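PDB 6M6Q: dicer Related Helicase from Caenorhabditis elegans, which probably hydrolyses ATP as an RNA-binding helicase of the RIG-I-like receptor subfamily acting in RNA interference, represented here by its N-terminal domain. Local coordinates for residues M197-H202 with I294-N299; A193-I198 with P301-A306; R189-A194 with K264-F269; T214-E219 with I273-N278; A164-N169 with E285-Y290. All coordinates share one frame; numbering follows the deposited sequence. Where two conformers were deposited one is given.

Contact 1: M197-H202 with I294-N299; sequences MIIMKH and IDAMKN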
# COMPACT_ATOMS: atom_id res chain seq x y z
N MET B 197 14.99 14.10 -2.55
CA MET B 197 16.19 14.85 -3.02
C MET B 197 15.79 15.81 -4.15
O MET B 197 16.24 16.96 -4.14
CB MET B 197 17.30 13.93 -3.51
CG MET B 197 18.65 14.47 -3.17
SD MET B 197 19.93 13.59 -3.98
CE MET B 197 21.31 14.02 -2.92
N ILE B 198 14.98 15.34 -5.09
CA ILE B 198 14.53 16.11 -6.28
C ILE B 198 13.54 17.21 -5.83
O ILE B 198 13.58 18.31 -6.39
CB ILE B 198 13.92 15.16 -7.34
CG1 ILE B 198 14.84 13.98 -7.65
CG2 ILE B 198 13.55 15.93 -8.60
CD1 ILE B 198 14.11 12.76 -8.20
N ILE B 199 12.74 16.94 -4.79
CA ILE B 199 11.79 17.93 -4.20
C ILE B 199 12.61 19.05 -3.54
O ILE B 199 12.26 20.23 -3.73
CB ILE B 199 10.80 17.25 -3.23
CG1 ILE B 199 10.09 16.06 -3.89
CG2 ILE B 199 9.80 18.25 -2.68
CD1 ILE B 199 9.48 15.07 -2.92
N MET B 200 13.68 18.71 -2.81
CA MET B 200 14.52 19.68 -2.06
C MET B 200 15.21 20.62 -3.08
O MET B 200 15.22 21.84 -2.84
CB MET B 200 15.56 18.96 -1.19
CG MET B 200 16.46 19.88 -0.36
SD MET B 200 15.80 20.28 1.28
CE MET B 200 14.68 21.61 0.86
N LYS B 201 15.69 20.07 -4.21
CA LYS B 201 16.41 20.82 -5.28
C LYS B 201 15.47 21.87 -5.90
O LYS B 201 15.92 23.02 -6.07
CB LYS B 201 16.94 19.85 -6.34
CG LYS B 201 17.54 20.50 -7.59
CD LYS B 201 18.28 19.52 -8.52
CE LYS B 201 17.40 18.43 -9.13
NZ LYS B 201 16.35 18.98 -10.03
N HIS B 202 14.23 21.49 -6.23
CA HIS B 202 13.25 22.35 -6.95
C HIS B 202 12.71 23.42 -6.01
O HIS B 202 12.45 24.55 -6.49
CB HIS B 202 12.13 21.53 -7.58
CG HIS B 202 12.54 20.84 -8.84
ND1 HIS B 202 12.49 19.46 -8.98
CD2 HIS B 202 13.02 21.32 -10.01
CE1 HIS B 202 12.90 19.13 -10.19
NE2 HIS B 202 13.22 20.24 -10.84
N ILE B 294 3.97 20.70 -5.22
CA ILE B 294 3.37 20.11 -6.45
C ILE B 294 4.28 20.42 -7.64
O ILE B 294 4.53 19.50 -8.46
CB ILE B 294 1.93 20.63 -6.68
CG1 ILE B 294 0.98 20.18 -5.58
CG2 ILE B 294 1.42 20.24 -8.07
CD1 ILE B 294 -0.41 20.75 -5.71
N ASP B 295 4.80 21.65 -7.71
CA ASP B 295 5.69 22.12 -8.80
C ASP B 295 7.08 21.48 -8.63
O ASP B 295 7.82 21.45 -9.61
CB ASP B 295 5.73 23.65 -8.87
CG ASP B 295 4.47 24.27 -9.45
OD1 ASP B 295 3.95 23.71 -10.45
OD2 ASP B 295 3.99 25.30 -8.90
N ALA B 296 7.40 21.00 -7.42
CA ALA B 296 8.68 20.34 -7.08
C ALA B 296 8.57 18.81 -7.28
O ALA B 296 9.61 18.11 -7.15
CB ALA B 296 9.07 20.68 -5.66
N MET B 297 7.38 18.31 -7.59
CA MET B 297 7.11 16.86 -7.73
C MET B 297 6.61 16.49 -9.14
O MET B 297 6.66 15.30 -9.48
CB MET B 297 6.07 16.41 -6.70
CG MET B 297 6.63 16.33 -5.30
SD MET B 297 5.33 16.02 -4.09
CE MET B 297 4.97 14.31 -4.46
N LYS B 298 6.22 17.47 -9.96
CA LYS B 298 5.63 17.21 -11.31
C LYS B 298 6.72 16.89 -12.35
O LYS B 298 6.35 16.45 -13.45
CB LYS B 298 4.78 18.41 -11.74
CG LYS B 298 5.53 19.72 -11.86
CD LYS B 298 4.84 20.73 -12.76
CE LYS B 298 5.60 22.04 -12.88
NZ LYS B 298 4.85 23.03 -13.69
N ASN B 299 8.01 16.99 -12.00
CA ASN B 299 9.13 17.06 -12.99
C ASN B 299 9.66 15.68 -13.37
O ASN B 299 10.16 15.56 -14.49
CB ASN B 299 10.30 17.87 -12.46
CG ASN B 299 9.86 19.18 -11.86
OD1 ASN B 299 9.69 20.17 -12.56
ND2 ASN B 299 9.62 19.16 -10.56
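His202 and Asn299 each carry CG anti to the carbonyl carbon, at chi1 -77° and -47°; these torsions bring imidazole and amide together, and the asparagine amide lies over one face of the ring. The two planes are 22° apart, a stack rather than an edge contact, with Asn299 ND2 3.3 Å from His202 CE1 and displaced toward the rim. Lys201 NZ lies over the opposite face, so the ring sits between an amide and an amine. Neither nitrogen of the ND1–ND2 pair serves the other: Asn299 ND2 donates to Asp295 O at 3.1 Å, and His202 ND1 makes a weak bond to Ile198 O. His202 CB rests 3.7 Å from Ala296 CB. Nearer the buried side, where the backbones come closest at Ile199 and Ala296, Ile199 sends its CG2 branch to Ala296 CB at 3.9 Å and its CG1 branch to Met297 CG at 3.7 Å, making an apolar patch beside the polar stack. The contact thus packs helix 196-204 against the turn that leaves helix 288-295. Asn303 of helix 301-310 touches both Ile199 and Met297, while Met200 turns to helix 210-221.

Contact 2: A193-I198 with P301-A306; sequences AARGMI and PANRAA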
# COMPACT_ATOMS: atom_id res chain seq x y z
N ALA B 193 6.10 7.18 -1.55
CA ALA B 193 6.36 7.13 -3.02
C ALA B 193 7.31 8.27 -3.43
O ALA B 193 8.01 8.10 -4.44
CB ALA B 193 5.06 7.21 -3.77
N ALA B 194 7.31 9.38 -2.70
CA ALA B 194 8.07 10.60 -3.05
C ALA B 194 9.58 10.32 -3.00
O ALA B 194 10.01 9.45 -2.21
CB ALA B 194 7.70 11.73 -2.12
N ARG B 195 10.33 11.07 -3.80
CA ARG B 195 11.82 11.07 -3.82
C ARG B 195 12.30 12.47 -3.37
O ARG B 195 12.39 13.37 -4.24
CB ARG B 195 12.34 10.71 -5.22
CG ARG B 195 11.88 9.35 -5.74
CD ARG B 195 12.66 8.15 -5.20
NE ARG B 195 11.83 7.23 -4.44
CZ ARG B 195 11.17 6.19 -4.95
NH1 ARG B 195 11.26 5.91 -6.25
NH2 ARG B 195 10.43 5.42 -4.17
N GLY B 196 12.57 12.61 -2.08
CA GLY B 196 12.83 13.89 -1.39
C GLY B 196 13.93 14.72 -2.04
O GLY B 196 13.83 15.94 -1.96
N MET B 197 14.99 14.10 -2.55
CA MET B 197 16.19 14.85 -3.02
C MET B 197 15.79 15.81 -4.15
O MET B 197 16.24 16.96 -4.14
CB MET B 197 17.30 13.93 -3.51
CG MET B 197 18.65 14.47 -3.17
SD MET B 197 19.93 13.59 -3.98
CE MET B 197 21.31 14.02 -2.92
N ILE B 198 14.98 15.34 -5.09
CA ILE B 198 14.53 16.11 -6.28
C ILE B 198 13.54 17.21 -5.83
O ILE B 198 13.58 18.31 -6.39
CB ILE B 198 13.92 15.16 -7.34
CG1 ILE B 198 14.84 13.98 -7.65
CG2 ILE B 198 13.55 15.93 -8.60
CD1 ILE B 198 14.11 12.76 -8.20
N PRO B 301 9.28 11.18 -13.28
CA PRO B 301 8.21 10.17 -13.29
C PRO B 301 7.89 9.53 -11.92
O PRO B 301 6.76 9.08 -11.76
CB PRO B 301 8.74 9.10 -14.28
CG PRO B 301 10.24 9.36 -14.38
CD PRO B 301 10.37 10.86 -14.21
N ALA B 302 8.86 9.45 -11.00
CA ALA B 302 8.69 8.84 -9.65
C ALA B 302 7.79 9.73 -8.79
O ALA B 302 6.83 9.20 -8.18
CB ALA B 302 10.04 8.62 -9.01
N ASN B 303 8.12 11.02 -8.69
CA ASN B 303 7.37 12.01 -7.87
C ASN B 303 6.03 12.32 -8.54
O ASN B 303 5.06 12.61 -7.81
CB ASN B 303 8.18 13.29 -7.64
CG ASN B 303 9.22 13.12 -6.56
OD1 ASN B 303 8.90 12.74 -5.45
ND2 ASN B 303 10.48 13.43 -6.87
N ARG B 304 5.99 12.30 -9.88
CA ARG B 304 4.79 12.53 -10.71
C ARG B 304 3.76 11.46 -10.35
O ARG B 304 2.60 11.81 -10.14
CB ARG B 304 5.16 12.47 -12.20
CG ARG B 304 4.31 13.35 -13.11
CD ARG B 304 4.85 13.31 -14.54
NE ARG B 304 4.64 12.02 -15.19
CZ ARG B 304 5.30 11.60 -16.27
NH1 ARG B 304 6.24 12.35 -16.81
NH2 ARG B 304 5.03 10.41 -16.78
N ALA B 305 4.22 10.22 -10.20
CA ALA B 305 3.38 9.07 -9.81
C ALA B 305 2.91 9.26 -8.37
O ALA B 305 1.74 8.98 -8.09
CB ALA B 305 4.15 7.78 -9.97
N ALA B 306 3.79 9.79 -7.51
CA ALA B 306 3.52 10.08 -6.08
C ALA B 306 2.42 11.15 -5.97
O ALA B 306 1.65 11.09 -5.01
CB ALA B 306 4.78 10.52 -5.40
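Ala193 and Ala194 come within 5.1 Å of Ala306 and Asn303 respectively, CA to CA, where the chain leaves one helix, extends at Ala194 (psi 152°) and enters the next at the N-cap residue Arg195. Asn303 reads this link with both ends of its amide. Its OD1 accepts from Arg195 N at 2.7 Å along a nearly straight N-H (174°), the donor tilted out of the carbonyl plane. Its ND2 returns a longer bond to Arg195 O at 3.3 Å, with that oxygen lying in the plane of the amide. One side chain therefore satisfies the donor and the acceptor of a single backbone residue, which fixes the rotation of the amide and clamps the interhelix link. Asp300 OD1 takes a further bond from ND2. With CG beside its own backbone N (chi1 -79°), the Asn303 amide also runs past Ile198, whose CB and CD1 approach ND2. Alanines fill the rest: Ala193 CB meets Ala306 CB at 3.7 Å. The aliphatic part of Arg195, in one of two deposited conformers, brings CG to 3.8 Å from Ala302 CB, a detail that remains doubtful. The short side chains allow the first turns of helix 301-310 to lie close to the junction of helices 186-193 and 196-204. Helix 262-271 also packs on Ala194, and Arg304, farther round helix 301-310, forms a salt bridge with Glu316 of the second subunit.

Contact 3: R189-A194 with K264-F269; sequences RVAGAA and KTLTMF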
# COMPACT_ATOMS: atom_id res chain seq x y z
N ARG B 189 0.98 7.10 1.72
CA ARG B 189 1.20 6.77 0.28
C ARG B 189 2.11 7.81 -0.38
O ARG B 189 3.03 7.40 -1.11
CB ARG B 189 -0.13 6.68 -0.48
CG ARG B 189 -0.97 5.47 -0.09
CD ARG B 189 -2.32 5.43 -0.78
NE ARG B 189 -3.32 4.82 0.08
CZ ARG B 189 -4.35 5.45 0.63
NH1 ARG B 189 -5.18 4.79 1.42
NH2 ARG B 189 -4.56 6.73 0.38
N VAL B 190 1.85 9.09 -0.17
CA VAL B 190 2.57 10.18 -0.89
C VAL B 190 4.01 10.23 -0.38
O VAL B 190 4.92 10.14 -1.22
CB VAL B 190 1.85 11.54 -0.76
CG1 VAL B 190 2.50 12.59 -1.66
CG2 VAL B 190 0.38 11.43 -1.09
N ALA B 191 4.21 10.29 0.94
CA ALA B 191 5.52 10.35 1.62
C ALA B 191 6.37 9.13 1.25
O ALA B 191 7.59 9.28 1.08
CB ALA B 191 5.31 10.43 3.11
N GLY B 192 5.74 7.97 1.14
CA GLY B 192 6.42 6.70 0.83
C GLY B 192 6.87 6.62 -0.63
O GLY B 192 7.91 5.99 -0.87
N ALA B 193 6.10 7.18 -1.55
CA ALA B 193 6.36 7.13 -3.02
C ALA B 193 7.31 8.27 -3.43
O ALA B 193 8.01 8.10 -4.44
CB ALA B 193 5.06 7.21 -3.77
N ALA B 194 7.31 9.38 -2.70
CA ALA B 194 8.07 10.60 -3.05
C ALA B 194 9.58 10.32 -3.00
O ALA B 194 10.01 9.45 -2.21
CB ALA B 194 7.70 11.73 -2.12
N LYS B 264 15.11 10.78 5.19
CA LYS B 264 15.23 12.21 4.83
C LYS B 264 13.96 12.67 4.11
O LYS B 264 13.51 13.78 4.40
CB LYS B 264 16.51 12.47 4.04
CG LYS B 264 17.73 12.68 4.91
CD LYS B 264 18.96 13.12 4.17
CE LYS B 264 20.12 13.37 5.10
NZ LYS B 264 20.47 12.15 5.85
N THR B 265 13.38 11.82 3.26
CA THR B 265 12.14 12.14 2.50
C THR B 265 10.99 12.33 3.49
O THR B 265 10.27 13.34 3.38
CB THR B 265 11.80 11.05 1.47
OG1 THR B 265 12.92 10.82 0.60
CG2 THR B 265 10.60 11.42 0.62
N LEU B 266 10.84 11.42 4.46
CA LEU B 266 9.74 11.47 5.45
C LEU B 266 9.92 12.69 6.37
O LEU B 266 8.89 13.33 6.71
CB LEU B 266 9.72 10.16 6.25
CG LEU B 266 9.41 8.91 5.44
CD1 LEU B 266 9.19 7.72 6.34
CD2 LEU B 266 8.20 9.12 4.53
N THR B 267 11.17 13.03 6.69
CA THR B 267 11.51 14.13 7.62
C THR B 267 11.13 15.47 6.98
O THR B 267 10.76 16.37 7.73
CB THR B 267 12.97 14.05 8.06
OG1 THR B 267 13.12 12.79 8.70
CG2 THR B 267 13.37 15.15 9.02
N MET B 268 11.10 15.55 5.64
CA MET B 268 10.63 16.76 4.90
C MET B 268 9.13 16.96 5.14
O MET B 268 8.74 18.10 5.46
CB MET B 268 10.88 16.66 3.40
CG MET B 268 12.29 16.90 3.01
SD MET B 268 12.46 16.81 1.22
CE MET B 268 12.20 18.51 0.77
N PHE B 269 8.31 15.93 4.97
CA PHE B 269 6.84 15.98 5.19
C PHE B 269 6.55 16.22 6.68
O PHE B 269 5.60 16.94 6.97
CB PHE B 269 6.17 14.71 4.68
CG PHE B 269 6.06 14.67 3.18
CD1 PHE B 269 7.10 14.19 2.41
CD2 PHE B 269 4.94 15.18 2.54
CE1 PHE B 269 7.02 14.18 1.02
CE2 PHE B 269 4.86 15.19 1.15
CZ PHE B 269 5.90 14.68 0.40
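Ala191 and Leu266 mark a helix-helix packing in the core of the all-helical N-terminal domain, where the short segment 189-193 runs roughly antiparallel to 264-269, at 141° and 9.2 Å between axes. Small residues on one helix receive larger ones from the other. Leu266 reaches across with its CD2 branch alone, which touches Ala191 CB at 3.5 Å. The ring of Phe269 offers one face to the backbone of the same residue: Ala191 CA stands 4.1 Å above the plane, shifted toward the rim. Two more contacts reach the ring obliquely, Ala194 CB at 4.0 Å from Phe269 CE1 and, more distantly, Val190 CG1 near CZ. In the ring plane, at its edge, lies Thr265 O of its own helix. Thr265 divides its two branches between partners. Its methyl CG2, set anti to the backbone N by a chi1 of -55°, packs 3.5 Å from Ala194 O and also near Ala191 O, at the end of the opposing helix. The hydroxyl OG1 points toward the start of helix 196-204, where it is hydrogen-bonded with Trp260 NE1 and Gly196 N, so the buried polar atom is satisfied just beyond the packing. The interface itself is held by shape and apolar contact. Around it, Leu31 touches Ala191 and Phe269, Phe293 meets the Phe269 ring at a slant, and helix 301-310 packs on Val190 and Ala193, so the contact face of both helices is buried among their neighbours.

Contact 4: T214-E219 with I273-N278; sequences TILAFE and IGFKSN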
# COMPACT_ATOMS: atom_id res chain seq x y z
N THR B 214 14.30 26.90 4.19
CA THR B 214 15.19 27.12 5.36
C THR B 214 14.76 26.18 6.50
O THR B 214 15.64 25.50 7.05
CB THR B 214 15.20 28.60 5.76
OG1 THR B 214 15.79 29.34 4.70
CG2 THR B 214 15.95 28.86 7.04
N ILE B 215 13.46 26.07 6.77
CA ILE B 215 12.92 25.15 7.82
C ILE B 215 13.23 23.70 7.40
O ILE B 215 13.76 22.96 8.24
CB ILE B 215 11.42 25.40 8.10
CG1 ILE B 215 11.20 26.71 8.86
CG2 ILE B 215 10.78 24.23 8.84
CD1 ILE B 215 9.88 27.41 8.54
N LEU B 216 13.01 23.35 6.12
CA LEU B 216 13.23 21.97 5.61
C LEU B 216 14.69 21.58 5.78
O LEU B 216 14.92 20.50 6.32
CB LEU B 216 12.79 21.86 4.15
CG LEU B 216 11.28 21.81 3.93
CD1 LEU B 216 10.95 21.79 2.44
CD2 LEU B 216 10.67 20.62 4.64
N ALA B 217 15.62 22.45 5.38
CA ALA B 217 17.09 22.21 5.44
C ALA B 217 17.51 21.92 6.89
O ALA B 217 18.31 20.99 7.10
CB ALA B 217 17.83 23.40 4.89
N PHE B 218 16.96 22.65 7.84
CA PHE B 218 17.36 22.56 9.27
C PHE B 218 16.82 21.27 9.89
O PHE B 218 17.60 20.57 10.58
CB PHE B 218 16.90 23.79 10.05
CG PHE B 218 17.14 23.66 11.53
CD1 PHE B 218 18.42 23.75 12.05
CD2 PHE B 218 16.11 23.30 12.38
CE1 PHE B 218 18.66 23.53 13.40
CE2 PHE B 218 16.34 23.11 13.73
CZ PHE B 218 17.62 23.22 14.23
N GLU B 219 15.51 20.99 9.70
CA GLU B 219 14.81 19.84 10.34
C GLU B 219 15.30 18.54 9.71
O GLU B 219 15.30 17.53 10.43
CB GLU B 219 13.28 19.95 10.21
CG GLU B 219 12.69 21.22 10.81
CD GLU B 219 12.69 21.30 12.33
OE1 GLU B 219 13.73 21.02 12.95
OE2 GLU B 219 11.64 21.72 12.89
N ILE B 273 4.98 21.21 9.14
CA ILE B 273 4.11 21.81 10.20
C ILE B 273 4.75 23.12 10.70
O ILE B 273 4.01 23.96 11.23
CB ILE B 273 3.84 20.79 11.33
CG1 ILE B 273 2.57 21.15 12.11
CG2 ILE B 273 5.05 20.64 12.25
CD1 ILE B 273 1.31 21.10 11.28
N GLY B 274 6.05 23.31 10.48
CA GLY B 274 6.81 24.48 11.00
C GLY B 274 6.62 25.71 10.13
O GLY B 274 6.88 26.84 10.63
N PHE B 275 6.20 25.52 8.88
CA PHE B 275 5.96 26.61 7.89
C PHE B 275 4.98 27.65 8.47
O PHE B 275 3.99 27.27 9.10
CB PHE B 275 5.41 26.05 6.57
CG PHE B 275 6.27 25.06 5.83
CD1 PHE B 275 7.57 24.77 6.24
CD2 PHE B 275 5.77 24.40 4.72
CE1 PHE B 275 8.34 23.84 5.55
CE2 PHE B 275 6.54 23.50 4.02
CZ PHE B 275 7.82 23.22 4.43
N LYS B 276 5.29 28.93 8.29
CA LYS B 276 4.46 30.07 8.79
C LYS B 276 3.61 30.56 7.63
O LYS B 276 4.21 30.97 6.62
CB LYS B 276 5.34 31.21 9.31
CG LYS B 276 6.13 30.92 10.59
CD LYS B 276 7.23 31.92 10.89
CE LYS B 276 8.33 31.36 11.78
NZ LYS B 276 9.19 30.39 11.04
N SER B 277 2.28 30.46 7.73
CA SER B 277 1.37 30.88 6.63
C SER B 277 0.17 31.68 7.17
O SER B 277 -0.75 31.96 6.36
CB SER B 277 0.93 29.69 5.78
OG SER B 277 -0.17 28.99 6.36
N ASN B 278 0.26 32.20 8.41
CA ASN B 278 -0.84 32.97 9.05
C ASN B 278 -1.02 34.31 8.32
O ASN B 278 -2.18 34.62 7.95
CB ASN B 278 -0.62 33.13 10.56
CG ASN B 278 -0.96 31.87 11.33
OD1 ASN B 278 -1.05 30.79 10.76
ND2 ASN B 278 -1.16 32.00 12.64
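Ile215 and Leu216 make the apolar part of this contact by converging on the edge of Phe275. Leu216 CG lies in the ring plane, 3.8 Å from Phe275 CZ, with both of its methyls straddling the same corner of the ring. Ile215 CG2 meets the neighbouring part of the edge, 4.1 Å from Phe275 CE1. A chi1 of -60° sets the phenyl ring beside its own backbone N and sends it from the loop after helix 262-271 toward helix 210-221. Another part of the Phe275 edge, at CD2, points at a face of the Trp289 indole, an edge-to-face pair. Contacts between apolar and polar groups come from Ile215 CD1, which rests 3.7 Å from Gly274 O and 4.0 Å from Lys276 NZ; the lysine chain bends at its last torsion to bring the amine over the methyl. Polar bonds belong to the surroundings, where Phe275 O is hydrogen-bonded with Thr163 OG1 and Glu219 OE2 weakly with Tyr151 OH. The chemistry grades outward, from a buried aromatic edge to a lysine at the exposed margin; between these segments the packing is by dispersion and shape, while hydrogen bonds to helix 162-171 also hold the loop.

Contact 5: A164-N169 with E285-Y290; sequences AETFKN and EHEEWY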
# COMPACT_ATOMS: atom_id res chain seq x y z
N ALA B 164 -1.19 24.00 9.67
CA ALA B 164 -1.73 22.74 10.24
C ALA B 164 -3.04 22.37 9.54
O ALA B 164 -3.23 21.19 9.27
CB ALA B 164 -1.91 22.86 11.73
N GLU B 165 -3.88 23.37 9.24
CA GLU B 165 -5.19 23.20 8.57
C GLU B 165 -4.97 22.73 7.13
O GLU B 165 -5.61 21.74 6.74
CB GLU B 165 -6.00 24.49 8.61
CG GLU B 165 -7.36 24.38 7.90
CD GLU B 165 -8.02 25.70 7.51
OE1 GLU B 165 -8.85 25.69 6.55
OE2 GLU B 165 -7.73 26.74 8.15
N THR B 166 -4.06 23.37 6.40
CA THR B 166 -3.73 22.98 4.99
C THR B 166 -3.25 21.52 4.95
O THR B 166 -3.76 20.76 4.15
CB THR B 166 -2.69 23.93 4.37
OG1 THR B 166 -3.02 25.28 4.72
CG2 THR B 166 -2.60 23.79 2.87
N PHE B 167 -2.33 21.16 5.85
CA PHE B 167 -1.74 19.81 6.01
C PHE B 167 -2.85 18.77 6.19
O PHE B 167 -2.88 17.78 5.44
CB PHE B 167 -0.79 19.81 7.20
CG PHE B 167 0.04 18.57 7.37
CD1 PHE B 167 -0.41 17.51 8.14
CD2 PHE B 167 1.33 18.52 6.88
CE1 PHE B 167 0.39 16.41 8.38
CE2 PHE B 167 2.14 17.42 7.11
CZ PHE B 167 1.67 16.36 7.86
N LYS B 168 -3.76 19.00 7.15
CA LYS B 168 -4.89 18.08 7.46
C LYS B 168 -5.79 17.94 6.22
O LYS B 168 -6.27 16.83 5.99
CB LYS B 168 -5.71 18.60 8.64
CG LYS B 168 -5.12 18.28 10.00
CD LYS B 168 -5.84 18.97 11.16
CE LYS B 168 -5.20 18.67 12.51
NZ LYS B 168 -5.62 19.66 13.53
N ASN B 169 -5.97 19.02 5.47
CA ASN B 169 -6.94 19.13 4.35
C ASN B 169 -6.38 18.44 3.09
O ASN B 169 -7.15 17.75 2.43
CB ASN B 169 -7.32 20.58 4.04
CG ASN B 169 -8.35 21.16 4.99
OD1 ASN B 169 -8.59 22.36 4.98
ND2 ASN B 169 -8.96 20.32 5.83
N GLU B 285 -2.05 33.72 -0.35
CA GLU B 285 -0.77 33.02 -0.67
C GLU B 285 -0.46 31.95 0.40
O GLU B 285 0.65 31.42 0.40
CB GLU B 285 0.42 34.00 -0.73
CG GLU B 285 0.19 35.26 -1.55
CD GLU B 285 1.21 36.36 -1.27
OE1 GLU B 285 1.93 36.77 -2.21
OE2 GLU B 285 1.31 36.77 -0.08
N HIS B 286 -1.42 31.66 1.29
CA HIS B 286 -1.24 30.79 2.50
C HIS B 286 -0.99 29.31 2.10
O HIS B 286 -0.50 28.55 2.96
CB HIS B 286 -2.45 30.92 3.43
CG HIS B 286 -3.76 30.72 2.75
ND1 HIS B 286 -4.27 31.64 1.85
CD2 HIS B 286 -4.64 29.69 2.79
CE1 HIS B 286 -5.41 31.18 1.37
NE2 HIS B 286 -5.66 30.00 1.95
N GLU B 287 -1.34 28.92 0.87
CA GLU B 287 -1.13 27.54 0.36
C GLU B 287 -0.03 27.53 -0.71
O GLU B 287 0.07 26.52 -1.43
CB GLU B 287 -2.44 26.98 -0.20
CG GLU B 287 -3.57 26.90 0.82
CD GLU B 287 -4.88 26.35 0.28
OE1 GLU B 287 -5.25 26.72 -0.86
OE2 GLU B 287 -5.53 25.56 1.01
N GLU B 288 0.82 28.56 -0.75
CA GLU B 288 1.95 28.71 -1.71
C GLU B 288 2.93 27.55 -1.53
O GLU B 288 3.48 27.08 -2.55
CB GLU B 288 2.68 30.04 -1.49
CG GLU B 288 3.15 30.71 -2.76
CD GLU B 288 3.35 32.21 -2.64
OE1 GLU B 288 4.32 32.64 -1.96
OE2 GLU B 288 2.54 32.96 -3.22
N TRP B 289 3.14 27.12 -0.27
CA TRP B 289 4.07 26.01 0.08
C TRP B 289 3.56 24.70 -0.53
O TRP B 289 4.41 23.93 -1.06
CB TRP B 289 4.29 25.90 1.59
CG TRP B 289 3.11 25.47 2.40
CD1 TRP B 289 2.32 26.28 3.17
CD2 TRP B 289 2.69 24.12 2.68
NE1 TRP B 289 1.42 25.53 3.88
CE2 TRP B 289 1.61 24.21 3.58
CE3 TRP B 289 3.10 22.86 2.24
CZ2 TRP B 289 0.93 23.08 4.04
CZ3 TRP B 289 2.43 21.74 2.70
CH2 TRP B 289 1.36 21.86 3.58
N TYR B 290 2.25 24.46 -0.49
CA TYR B 290 1.60 23.22 -0.99
C TYR B 290 1.73 23.17 -2.51
O TYR B 290 2.16 22.13 -3.03
CB TYR B 290 0.14 23.12 -0.52
CG TYR B 290 -0.63 22.01 -1.18
CD1 TYR B 290 -1.55 22.26 -2.19
CD2 TYR B 290 -0.32 20.69 -0.91
CE1 TYR B 290 -2.21 21.24 -2.84
CE2 TYR B 290 -0.98 19.65 -1.56
CZ TYR B 290 -1.93 19.93 -2.52
OH TYR B 290 -2.57 18.91 -3.17
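Trp289 turns the benzene end of its indole toward Thr166, with CZ2 as the touching atom, and near the ring plane the edge also approaches Phe167 N at 4.2 Å. Thr166 CB comes in obliquely, 3.7 Å from Trp289 CZ2. One face of the indole is covered by Tyr290 CB, the next residue of its own helix, 4.0 Å above the plane and toward the rim; the opposite face receives the edge of the Phe275 ring. The indole reaches its place through a chi1 of 68°, which sets CG between the backbone N and the carbonyl carbon. Thr166 is the centre of the contact. Its methyl CG2, anti to the backbone N at chi1 -43°, wedges between the indole and Glu287, whose extended chain runs past it with CG 3.8 Å away. Glu287 takes the N-cap position before helix 288-295, after a type I turn from Glu285 to Glu288. Its OE2 stands 6.5 Å from Glu165 OE1, a spacing at which the like charges might mildly oppose each other. What binds helix 162-171 to the start of helix 288-295 is thus methyl and methylene packing against the benzene end of the indole. The threonine hydroxyl bonds within its own helix, to Leu162 O, and the glutamate carboxylate lies beside the Thr166 methyl without a hydrogen bond to the other segment.

Contact 3 is the most central, about 5 Å from the centre of the chain, has no hydrogen bond between its segments and is mostly apolar; contact 5 is also buried, though about 19 Å out, and packs a threonine side chain on an indole. Contacts 1, 2 and 4 are partly exposed and mix hydrophobic packing with polar groups at the margin. Two hydrogen bonds across its segments distinguish contact 2, where contact 1 combines a ring-amide stack with apolar packing. Helix 196-204 serves contacts 1 and 2, and helix 288-295 serves contacts 1 and 5. Ala193 and Ala194 belong to contacts 2 and 3, while contact 4 touches contact 5 through Ser277, Ile273 and the Phe275–Trp289 ring pair.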